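Local atomic coordinates of Orf34 (Pseudomonas syringae pv. syringae, PDB entry 5KLP), a protein that transfers acetyl groups from acetyl-CoA to protein serines, threonines and lysines, including host tubulin, with inositol hexakisphosphate as cofactor, and impairs host immunity. Residues S223-R228 against G252-P257; G232-E235 against S241-H244; A282-S287 against S291-L296; V297-A302 against S322-G327. The protein carries 10 engineered substitutions. All blocks are in the same frame, centred on the assembly; numbering follows the deposited sequence.

Contact 1 of 4, residues S223-R228 against G252-P257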
# COMPACT_ATOMS: atom_id res chain seq x y z
N SER A 223 -8.42 -19.20 -7.00
CA SER A 223 -9.55 -19.79 -7.71
C SER A 223 -10.91 -19.16 -7.34
O SER A 223 -11.82 -19.17 -8.16
CB SER A 223 -9.60 -21.30 -7.45
OG SER A 223 -9.70 -21.57 -6.07
N GLU A 224 -11.05 -18.65 -6.12
CA GLU A 224 -12.27 -17.90 -5.74
C GLU A 224 -12.02 -16.39 -5.59
O GLU A 224 -12.91 -15.58 -5.85
CB GLU A 224 -12.87 -18.45 -4.45
CG GLU A 224 -11.90 -18.52 -3.29
CD GLU A 224 -11.60 -19.94 -2.87
OE1 GLU A 224 -12.09 -20.87 -3.55
OE2 GLU A 224 -10.87 -20.12 -1.88
N SER A 225 -10.83 -16.02 -5.15
CA SER A 225 -10.56 -14.64 -4.76
C SER A 225 -10.44 -13.70 -5.95
O SER A 225 -10.87 -12.55 -5.89
CB SER A 225 -9.28 -14.57 -3.91
OG SER A 225 -9.09 -13.26 -3.38
N ARG A 226 -9.86 -14.18 -7.04
CA ARG A 226 -9.64 -13.35 -8.23
C ARG A 226 -10.96 -12.81 -8.77
O ARG A 226 -11.04 -11.66 -9.21
CB ARG A 226 -8.90 -14.15 -9.30
CG ARG A 226 -8.58 -13.38 -10.57
CD ARG A 226 -7.57 -14.17 -11.39
NE ARG A 226 -7.26 -13.52 -12.65
CZ ARG A 226 -6.04 -13.45 -13.17
NH1 ARG A 226 -5.01 -14.02 -12.54
NH2 ARG A 226 -5.84 -12.82 -14.32
N ALA A 227 -12.01 -13.64 -8.72
CA ALA A 227 -13.33 -13.26 -9.21
C ALA A 227 -13.95 -12.13 -8.37
O ALA A 227 -14.88 -11.46 -8.83
CB ALA A 227 -14.27 -14.49 -9.22
N ARG A 228 -13.45 -11.93 -7.15
CA ARG A 228 -13.98 -10.90 -6.26
C ARG A 228 -13.34 -9.53 -6.50
O ARG A 228 -13.75 -8.53 -5.91
CB ARG A 228 -13.76 -11.32 -4.80
CG ARG A 228 -14.55 -12.55 -4.37
CD ARG A 228 -14.02 -13.12 -3.05
NE ARG A 228 -14.62 -14.42 -2.75
CZ ARG A 228 -14.00 -15.42 -2.12
NH1 ARG A 228 -12.75 -15.28 -1.71
NH2 ARG A 228 -14.65 -16.55 -1.90
N GLY A 252 -7.55 -8.55 -1.34
CA GLY A 252 -6.71 -8.39 -0.16
C GLY A 252 -7.14 -9.17 1.07
O GLY A 252 -6.32 -9.86 1.68
N ALA A 253 -8.42 -9.09 1.44
CA ALA A 253 -8.91 -9.74 2.65
C ALA A 253 -8.76 -11.26 2.61
O ALA A 253 -8.69 -11.90 3.66
CB ALA A 253 -10.36 -9.37 2.91
N ASP A 254 -8.71 -11.83 1.41
CA ASP A 254 -8.58 -13.28 1.28
C ASP A 254 -7.19 -13.81 1.58
O ASP A 254 -7.05 -14.94 2.02
CB ASP A 254 -9.00 -13.73 -0.13
CG ASP A 254 -10.50 -13.66 -0.34
OD1 ASP A 254 -11.24 -13.85 0.65
OD2 ASP A 254 -10.95 -13.40 -1.47
N VAL A 255 -6.16 -12.99 1.35
CA VAL A 255 -4.79 -13.48 1.43
C VAL A 255 -3.84 -12.65 2.32
O VAL A 255 -2.71 -13.07 2.56
CB VAL A 255 -4.15 -13.57 0.03
CG1 VAL A 255 -4.91 -14.57 -0.84
CG2 VAL A 255 -4.12 -12.21 -0.64
N LEU A 256 -4.29 -11.49 2.77
CA LEU A 256 -3.46 -10.60 3.59
C LEU A 256 -4.07 -10.47 4.99
O LEU A 256 -5.27 -10.65 5.15
CB LEU A 256 -3.33 -9.23 2.94
CG LEU A 256 -2.69 -9.16 1.56
CD1 LEU A 256 -2.70 -7.71 1.04
CD2 LEU A 256 -1.28 -9.70 1.60
N PRO A 257 -3.25 -10.14 5.99
CA PRO A 257 -3.75 -9.92 7.35
C PRO A 257 -4.56 -8.64 7.48
O PRO A 257 -4.48 -7.76 6.63
CB PRO A 257 -2.47 -9.80 8.19
CG PRO A 257 -1.35 -10.19 7.31
CD PRO A 257 -1.78 -9.99 5.91

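Contact 2 of 4, residues G232-E235 against S241-H244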
# COMPACT_ATOMS: atom_id res chain seq x y z
N GLY A 232 -11.32 -9.56 -11.79
CA GLY A 232 -12.15 -10.75 -11.91
C GLY A 232 -13.50 -10.45 -12.53
O GLY A 232 -14.00 -11.22 -13.36
N ALA A 233 -14.09 -9.33 -12.12
CA ALA A 233 -15.37 -8.89 -12.68
C ALA A 233 -15.24 -8.67 -14.17
O ALA A 233 -16.07 -9.12 -14.95
CB ALA A 233 -15.84 -7.62 -12.00
N LEU A 234 -14.17 -7.99 -14.57
CA LEU A 234 -13.96 -7.68 -15.97
C LEU A 234 -13.73 -8.95 -16.79
O LEU A 234 -14.25 -9.10 -17.90
CB LEU A 234 -12.80 -6.70 -16.14
CG LEU A 234 -12.44 -6.29 -17.57
CD1 LEU A 234 -13.67 -5.71 -18.24
CD2 LEU A 234 -11.31 -5.27 -17.56
N GLU A 235 -12.95 -9.87 -16.23
CA GLU A 235 -12.71 -11.15 -16.88
C GLU A 235 -13.99 -11.95 -17.07
O GLU A 235 -14.22 -12.52 -18.15
CB GLU A 235 -11.69 -11.97 -16.09
CG GLU A 235 -10.28 -11.38 -16.18
CD GLU A 235 -9.27 -12.06 -15.27
OE1 GLU A 235 -9.69 -12.76 -14.32
OE2 GLU A 235 -8.06 -11.87 -15.49
N SER A 241 -9.09 -12.45 -22.07
CA SER A 241 -7.91 -12.24 -21.25
C SER A 241 -7.57 -10.74 -21.28
O SER A 241 -7.25 -10.19 -22.33
CB SER A 241 -6.75 -13.10 -21.76
OG SER A 241 -5.67 -13.09 -20.83
N VAL A 242 -7.66 -10.07 -20.14
CA VAL A 242 -7.44 -8.62 -20.13
C VAL A 242 -6.18 -8.24 -19.36
O VAL A 242 -5.73 -7.09 -19.42
CB VAL A 242 -8.65 -7.87 -19.54
CG1 VAL A 242 -9.90 -8.11 -20.37
CG2 VAL A 242 -8.89 -8.29 -18.11
N MSE A 243 -5.62 -9.20 -18.63
CA MSE A 243 -4.32 -9.03 -17.98
C MSE A 243 -3.36 -10.08 -18.53
O MSE A 243 -3.77 -11.20 -18.81
CB MSE A 243 -4.45 -9.16 -16.46
CG MSE A 243 -3.12 -9.11 -15.75
SE MSE A 243 -3.26 -9.03 -13.79
CE MSE A 243 -3.42 -10.92 -13.39
N HIS A 244 -2.09 -9.72 -18.69
CA HIS A 244 -1.14 -10.61 -19.35
C HIS A 244 -1.15 -11.97 -18.69
O HIS A 244 -1.25 -12.08 -17.46
CB HIS A 244 0.27 -10.01 -19.35
CG HIS A 244 0.41 -8.87 -20.31
ND1 HIS A 244 0.21 -9.01 -21.66
CD2 HIS A 244 0.69 -7.56 -20.10
CE1 HIS A 244 0.38 -7.84 -22.26
NE2 HIS A 244 0.67 -6.95 -21.33
O HOH W 1 -7.01 -11.69 -17.89

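Contact 3 of 4, residues A282-S287 against S291-L296. With IHP (inositol hexakisphosphate), chain D.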
# COMPACT_ATOMS: atom_id res chain seq x y z
N ALA A 282 -11.83 -9.93 11.72
CA ALA A 282 -12.73 -9.58 12.81
C ALA A 282 -12.06 -9.48 14.18
O ALA A 282 -12.73 -9.26 15.19
CB ALA A 282 -13.88 -10.59 12.88
N GLY A 283 -10.75 -9.67 14.23
CA GLY A 283 -10.04 -9.65 15.49
C GLY A 283 -9.53 -8.27 15.89
O GLY A 283 -9.89 -7.26 15.29
N ARG A 284 -8.67 -8.25 16.90
CA ARG A 284 -8.05 -7.03 17.38
C ARG A 284 -7.09 -6.44 16.35
O ARG A 284 -6.30 -7.16 15.76
CB ARG A 284 -7.32 -7.31 18.71
CG ARG A 284 -6.69 -6.10 19.34
CD ARG A 284 -5.74 -6.47 20.49
NE ARG A 284 -5.48 -5.32 21.35
CZ ARG A 284 -5.71 -5.28 22.66
NH1 ARG A 284 -6.21 -6.34 23.27
NH2 ARG A 284 -5.43 -4.18 23.35
N VAL A 285 -7.13 -5.12 16.15
CA VAL A 285 -6.22 -4.51 15.19
C VAL A 285 -5.20 -3.57 15.83
O VAL A 285 -4.26 -3.14 15.17
CB VAL A 285 -6.99 -3.74 14.09
CG1 VAL A 285 -7.87 -4.70 13.28
CG2 VAL A 285 -7.82 -2.60 14.68
N ASN A 286 -5.35 -3.27 17.12
CA ASN A 286 -4.33 -2.49 17.81
C ASN A 286 -3.44 -3.38 18.67
O ASN A 286 -3.82 -4.49 18.99
CB ASN A 286 -4.96 -1.40 18.68
CG ASN A 286 -5.74 -1.96 19.85
OD1 ASN A 286 -6.20 -3.10 19.82
ND2 ASN A 286 -5.88 -1.16 20.90
N SER A 287 -2.25 -2.90 19.03
CA SER A 287 -1.31 -3.74 19.76
C SER A 287 -1.84 -4.05 21.17
O SER A 287 -2.67 -3.30 21.71
CB SER A 287 0.06 -3.09 19.85
OG SER A 287 0.01 -1.90 20.63
N SER A 291 -4.84 -0.92 26.71
CA SER A 291 -5.78 -1.52 27.66
C SER A 291 -7.01 -2.11 26.95
O SER A 291 -7.25 -3.32 27.03
CB SER A 291 -6.20 -0.49 28.69
OG SER A 291 -6.34 0.80 28.09
N GLU A 292 -7.78 -1.28 26.25
CA GLU A 292 -8.97 -1.75 25.57
C GLU A 292 -8.67 -2.11 24.11
O GLU A 292 -8.09 -1.33 23.35
CB GLU A 292 -10.10 -0.71 25.67
CG GLU A 292 -11.01 -0.59 24.43
CD GLU A 292 -12.30 0.20 24.69
OE1 GLU A 292 -12.67 0.36 25.87
OE2 GLU A 292 -12.95 0.62 23.71
N ALA A 293 -9.07 -3.32 23.73
CA ALA A 293 -8.92 -3.79 22.36
C ALA A 293 -9.78 -2.99 21.39
O ALA A 293 -10.79 -2.39 21.77
CB ALA A 293 -9.26 -5.26 22.26
N GLU A 294 -9.37 -3.00 20.13
CA GLU A 294 -10.04 -2.24 19.10
C GLU A 294 -10.11 -3.11 17.85
O GLU A 294 -9.10 -3.67 17.43
CB GLU A 294 -9.29 -0.93 18.84
CG GLU A 294 -9.86 -0.06 17.74
CD GLU A 294 -9.22 1.32 17.71
OE1 GLU A 294 -7.99 1.43 17.50
OE2 GLU A 294 -9.96 2.31 17.88
N ASN A 295 -11.30 -3.26 17.28
CA ASN A 295 -11.43 -3.98 16.03
C ASN A 295 -11.56 -3.01 14.87
O ASN A 295 -11.58 -1.79 15.06
CB ASN A 295 -12.62 -4.97 16.06
CG ASN A 295 -13.97 -4.28 16.24
OD1 ASN A 295 -14.23 -3.21 15.70
ND2 ASN A 295 -14.85 -4.93 17.00
N LEU A 296 -11.64 -3.55 13.66
CA LEU A 296 -11.65 -2.75 12.44
C LEU A 296 -12.79 -1.71 12.40
O LEU A 296 -12.57 -0.57 12.02
CB LEU A 296 -11.74 -3.68 11.24
CG LEU A 296 -11.06 -3.33 9.93
CD1 LEU A 296 -9.61 -2.87 10.15
CD2 LEU A 296 -11.12 -4.56 9.03
C1 IHP D . 3.03 2.34 15.45
C2 IHP D . 2.13 2.32 14.13
C3 IHP D . 0.62 2.77 14.11
C4 IHP D . 0.04 3.15 15.56
C5 IHP D . 0.76 2.61 16.78
C6 IHP D . 2.21 3.04 16.61
O11 IHP D . 3.50 1.16 15.76
P1 IHP D . 5.09 0.62 15.95
O21 IHP D . 5.23 -0.79 15.39
O31 IHP D . 5.45 0.57 17.44
O41 IHP D . 6.14 1.48 15.27
O12 IHP D . 2.29 1.17 13.39
P2 IHP D . 2.97 1.33 11.86
O22 IHP D . 4.38 1.94 11.97
O32 IHP D . 3.07 0.02 11.07
O42 IHP D . 2.13 2.36 11.06
O13 IHP D . -0.03 1.81 13.59
P3 IHP D . -0.98 1.58 12.22
O23 IHP D . -0.36 1.83 10.85
O33 IHP D . -1.12 0.08 12.45
O43 IHP D . -2.34 2.28 12.29
O14 IHP D . -1.27 2.88 15.65
P4 IHP D . -2.41 4.01 15.45
O24 IHP D . -2.66 4.31 13.97
O34 IHP D . -3.74 3.61 16.12
O44 IHP D . -1.99 5.34 16.10
O15 IHP D . 0.54 1.32 17.09
P5 IHP D . -0.30 0.82 18.48
O25 IHP D . -1.04 2.00 19.12
O35 IHP D . -1.37 -0.25 18.11
O45 IHP D . 0.62 0.22 19.54
O16 IHP D . 2.87 2.95 17.76
P6 IHP D . 4.04 3.98 18.26
O26 IHP D . 3.72 5.40 17.81
O36 IHP D . 4.20 3.96 19.79
O46 IHP D . 5.40 3.57 17.66
O HOH W 2 -11.56 -6.38 13.40
O HOH W 3 -5.81 -5.88 26.25
O HOH W 4 -5.67 1.76 20.06

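Contact 4 of 4, residues V297-A302 against S322-G327. With IHP (inositol hexakisphosphate), chain D.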
# COMPACT_ATOMS: atom_id res chain seq x y z
N VAL A 297 -13.99 -2.11 12.79
CA VAL A 297 -15.09 -1.15 12.78
C VAL A 297 -14.89 -0.05 13.84
O VAL A 297 -15.13 1.13 13.57
CB VAL A 297 -16.44 -1.84 12.97
CG1 VAL A 297 -17.51 -0.83 13.32
CG2 VAL A 297 -16.82 -2.61 11.69
N GLN A 298 -14.43 -0.42 15.02
CA GLN A 298 -14.21 0.55 16.08
C GLN A 298 -13.13 1.54 15.68
O GLN A 298 -13.24 2.74 15.95
CB GLN A 298 -13.84 -0.14 17.39
CG GLN A 298 -14.99 -0.93 18.01
CD GLN A 298 -14.53 -1.83 19.12
OE1 GLN A 298 -13.42 -2.36 19.09
NE2 GLN A 298 -15.37 -2.00 20.14
N ARG A 299 -12.09 1.04 15.02
CA ARG A 299 -11.03 1.91 14.56
C ARG A 299 -11.55 2.91 13.54
O ARG A 299 -11.32 4.12 13.66
CB ARG A 299 -9.87 1.11 13.96
CG ARG A 299 -8.79 2.04 13.46
CD ARG A 299 -7.60 1.36 12.80
NE ARG A 299 -6.71 2.41 12.34
CZ ARG A 299 -5.76 2.97 13.09
NH1 ARG A 299 -5.53 2.55 14.33
NH2 ARG A 299 -5.02 3.95 12.59
N ASN A 300 -12.30 2.40 12.57
CA ASN A 300 -12.87 3.23 11.52
C ASN A 300 -13.71 4.36 12.11
O ASN A 300 -13.59 5.52 11.71
CB ASN A 300 -13.72 2.40 10.56
CG ASN A 300 -14.15 3.18 9.33
OD1 ASN A 300 -15.05 4.02 9.39
ND2 ASN A 300 -13.49 2.92 8.20
N GLN A 301 -14.54 4.02 13.09
CA GLN A 301 -15.37 5.02 13.75
C GLN A 301 -14.55 6.02 14.57
O GLN A 301 -14.92 7.19 14.67
CB GLN A 301 -16.42 4.37 14.64
CG GLN A 301 -17.58 3.76 13.84
CD GLN A 301 -18.55 4.80 13.30
OE1 GLN A 301 -18.32 6.01 13.41
NE2 GLN A 301 -19.63 4.34 12.70
N ALA A 302 -13.45 5.58 15.15
CA ALA A 302 -12.62 6.47 15.95
C ALA A 302 -11.99 7.56 15.07
O ALA A 302 -11.70 8.66 15.54
CB ALA A 302 -11.55 5.69 16.70
N SER A 322 -13.40 7.41 7.14
CA SER A 322 -12.30 7.35 8.10
C SER A 322 -11.10 8.12 7.56
O SER A 322 -10.63 7.86 6.45
CB SER A 322 -11.91 5.91 8.39
OG SER A 322 -10.65 5.87 9.06
N ALA A 323 -10.59 9.07 8.35
CA ALA A 323 -9.38 9.80 7.97
C ALA A 323 -8.14 9.16 8.59
O ALA A 323 -7.12 9.82 8.75
CB ALA A 323 -9.48 11.26 8.37
N SER A 324 -8.23 7.88 8.92
CA SER A 324 -7.10 7.15 9.48
C SER A 324 -5.79 7.28 8.69
O SER A 324 -4.71 7.42 9.28
CB SER A 324 -7.47 5.67 9.64
OG SER A 324 -6.40 4.93 10.21
N ILE A 325 -5.86 7.24 7.35
CA ILE A 325 -4.65 7.30 6.53
C ILE A 325 -3.99 8.67 6.65
O ILE A 325 -2.76 8.80 6.57
CB ILE A 325 -4.93 6.98 5.04
CG1 ILE A 325 -3.62 6.71 4.29
CG2 ILE A 325 -5.70 8.13 4.35
CD1 ILE A 325 -2.82 5.53 4.82
N ASP A 326 -4.79 9.69 6.89
CA ASP A 326 -4.27 11.05 7.09
C ASP A 326 -3.55 11.12 8.44
O ASP A 326 -2.58 11.86 8.60
CB ASP A 326 -5.42 12.05 6.99
CG ASP A 326 -6.15 11.96 5.64
OD1 ASP A 326 -5.48 12.00 4.57
OD2 ASP A 326 -7.38 11.76 5.65
N GLY A 327 -4.01 10.31 9.39
CA GLY A 327 -3.33 10.15 10.66
C GLY A 327 -1.98 9.46 10.48
O GLY A 327 -1.00 9.83 11.12
C1 IHP D . 3.03 2.34 15.45
C2 IHP D . 2.13 2.32 14.13
C3 IHP D . 0.62 2.77 14.11
C4 IHP D . 0.04 3.15 15.56
C5 IHP D . 0.76 2.61 16.78
C6 IHP D . 2.21 3.04 16.61
O11 IHP D . 3.50 1.16 15.76
P1 IHP D . 5.09 0.62 15.95
O21 IHP D . 5.23 -0.79 15.39
O31 IHP D . 5.45 0.57 17.44
O41 IHP D . 6.14 1.48 15.27
O12 IHP D . 2.29 1.17 13.39
P2 IHP D . 2.97 1.33 11.86
O22 IHP D . 4.38 1.94 11.97
O32 IHP D . 3.07 0.02 11.07
O42 IHP D . 2.13 2.36 11.06
O13 IHP D . -0.03 1.81 13.59
P3 IHP D . -0.98 1.58 12.22
O23 IHP D . -0.36 1.83 10.85
O33 IHP D . -1.12 0.08 12.45
O43 IHP D . -2.34 2.28 12.29
O14 IHP D . -1.27 2.88 15.65
P4 IHP D . -2.41 4.01 15.45
O24 IHP D . -2.66 4.31 13.97
O34 IHP D . -3.74 3.61 16.12
O44 IHP D . -1.99 5.34 16.10
O15 IHP D . 0.54 1.32 17.09
P5 IHP D . -0.30 0.82 18.48
O25 IHP D . -1.04 2.00 19.12
O35 IHP D . -1.37 -0.25 18.11
O45 IHP D . 0.62 0.22 19.54
O16 IHP D . 2.87 2.95 17.76
P6 IHP D . 4.04 3.98 18.26
O26 IHP D . 3.72 5.40 17.81
O36 IHP D . 4.20 3.96 19.79
O46 IHP D . 5.40 3.57 17.66

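Contact 1 of 4, residues S223-R228 against G252-P257
Helix 222-225 and the helical residues that follow it meet the weakly bonded turn 252-255 through a polar bridge at Asp254. The turn follows directly on the edge strand 248-251 of the central mixed sheet. Ser225 and Arg228 both donate to one oxygen, Asp254 OD2. The hydroxyl Ser225 OG donates to Asp254 OD2 at 2.7 Å. This bond uses the anti lone pair of OD2. Ser225 OG stands anti to its own backbone N (chi1 -173°), and this turns the hydroxyl across the gap. The second grip is a salt bridge, with Arg228 NH1 2.6 Å from Asp254 OD2. The acceptor lies in the guanidinium plane, but the nitrogen sits well above the carboxylate plane. The two planes are 58° apart, and NH1 alone makes the bridge, not a side-on pair of nitrogens. The extended arginine chain also brings its CD to 3.5 Å from Asp254 OD2. Glu224 O lies over one face of the same guanidinium, near its rim. Two donors on OD2 should restrict rotation of the carboxylate. The other oxygen, Asp254 OD1, has its own salt bridge to Arg276, so the aspartate is shared between two arginines. Ser225 OG also bonds to the backbone N of Phe251, at the end of strand 248-251. Val255 and Leu256 pack on Ile178 of strand 175-179, and Leu256 also touches Phe207 of helix 204-215.

Contact 2 of 4, residues G232-E235 against S241-H244
Val242 points its side chain from the loop after helix 230-238 back at that helix, where Leu234 and Glu235 receive it. From CB the valine divides into two methyls. CG1 lies beside the backbone N (chi1 -62°) and comes 4.2 Å from Leu234 CG. CG2 lies between the backbone N and the carbonyl carbon, and it does most of the touching. On one side it meets the methyl Leu234 CD2 at 3.9 Å. On another it meets the methylene Glu235 CG, also at 3.9 Å. The valine tip thus rests against both an apolar branch and the aliphatic part of an acidic chain. Beyond CG the glutamate runs on extended, and its carboxylate reaches the next residue of the loop through a water. That water donates to Glu235 OE2 at 2.6 Å and accepts from the backbone Met243 N at 2.9 Å. Residue 243 is a selenomethionine. Glu235 OE2 also forms a salt bridge with Arg226, its stronger polar partner, so one oxygen serves both a charge and the water. Leu234 continues the apolar layer on to Val148, Tyr152 and Leu155, while Val242 also touches Leu231, one turn before Leu234 on helix 230-238. The arrangement is a helix followed by a short loop that folds back over its flank, at the protein surface. It is a helix-to-strand connection, and the chain then leads into edge strand 248-251 of the central sheet.

Contact 3 of 4, residues A282-S287 against S291-L296
Arg284 leaves its backbone with CG anti to N (chi1 -178°) and stays extended to NE, which puts a guanidinium face over Ala293. Asn286 is turned differently. Its CG sits between the backbone N and the carbonyl carbon (chi1 67°), and its amide turns in against the backbone of 292-294. Ala293 CA lies over the centre of one guanidinium face, 3.5 Å above the plane, and its methyl CB reaches Arg284 NH1 at 3.4 Å. The firm backbone link is Val285 N to Glu294 O, 2.8 Å long and nearly straight. The Asn286 amide adds two weak bonds. Its OD1 accepts from Glu294 N at 3.2 Å, and its ND2 donates to Glu292 O at 3.3 Å. Val285 CG1 meets Leu296 CD1 at 4.0 Å, the two side chains crossing at about a right angle. A water joins Gly283 O to Leu296 N. Asn295 caps the helix that follows, its OD1 accepting from Gln298 N. At the end of the segment, Ser287 N donates to phosphate oxygen O35 of inositol hexakisphosphate at 2.9 Å. The loop rests on one firm backbone bond, two weak bonds from the Asn286 amide, and contacts of Arg284 and Val285. Arg284 pairs with Glu288 and Glu294 with Arg22, both outside the two segments, so no salt bridge links the segments directly.

Contact 4 of 4, residues V297-A302 against S322-G327
Ser324 OG takes two N-H groups from Arg299. The stronger comes from Arg299 NH2 at 2.9 Å, with the hydroxyl near the guanidinium plane. The second, from Arg299 NE to Ser324 OG, is weak at 3.3 Å. The same hydroxyl is hydrogen-bonded to His263 ND1. The NH1 and NH2 edge faces a phosphate of inositol hexakisphosphate, and the neighbouring NE and NH2 edge faces the serine. Arg299 NH1 meets phosphate oxygen O34 at 2.7 Å, in a bond of 168°, and Arg299 NH2 meets O24 at 2.8 Å. Phosphorus P4 lies in the guanidinium plane, so the group is gripped along its edges by serine and phosphate, and its rotation is restricted. This is part of the cofactor pocket, where Lys26, Lys199, Lys202 and Lys262 also bind the ligand. Arg299 stands on helix 296-302, and Ser324 on the first turn of helix 324-340. Just before that helix, Ser322 OG accepts from Ser324 N at 3.1 Å, an ST turn leading into the helix. Asn300 lies with its CG anti to the backbone N (chi1 -171°), which brings ND2 to 3.4 Å from Ser322 CB. Asn300 also touches Leu267, a residue of the CoA site.

Contact 1 comes first along the chain: 223-228 and 252-257 close a loop that contains helix 230-238 and edge strand 248-251. Contact 2 lies wholly within that loop and closes a much shorter loop of five residues, which takes in the end of helix 230-238. The two touch through the salt bridge between Arg226 and Glu235. Contacts 3 and 4 follow in series and cross neither of the first two. Contact 3 closes a three-residue loop leading into helix 296-302. Contact 4 ties that helix to helix 324-340, across a region that is partly unmodelled. Contacts 3 and 4 touch each other through Glu294. Contact 1 lies beside the end of edge strand 248-251, contact 2 on the helix and loop before it, and contacts 3 and 4 at the cofactor pocket.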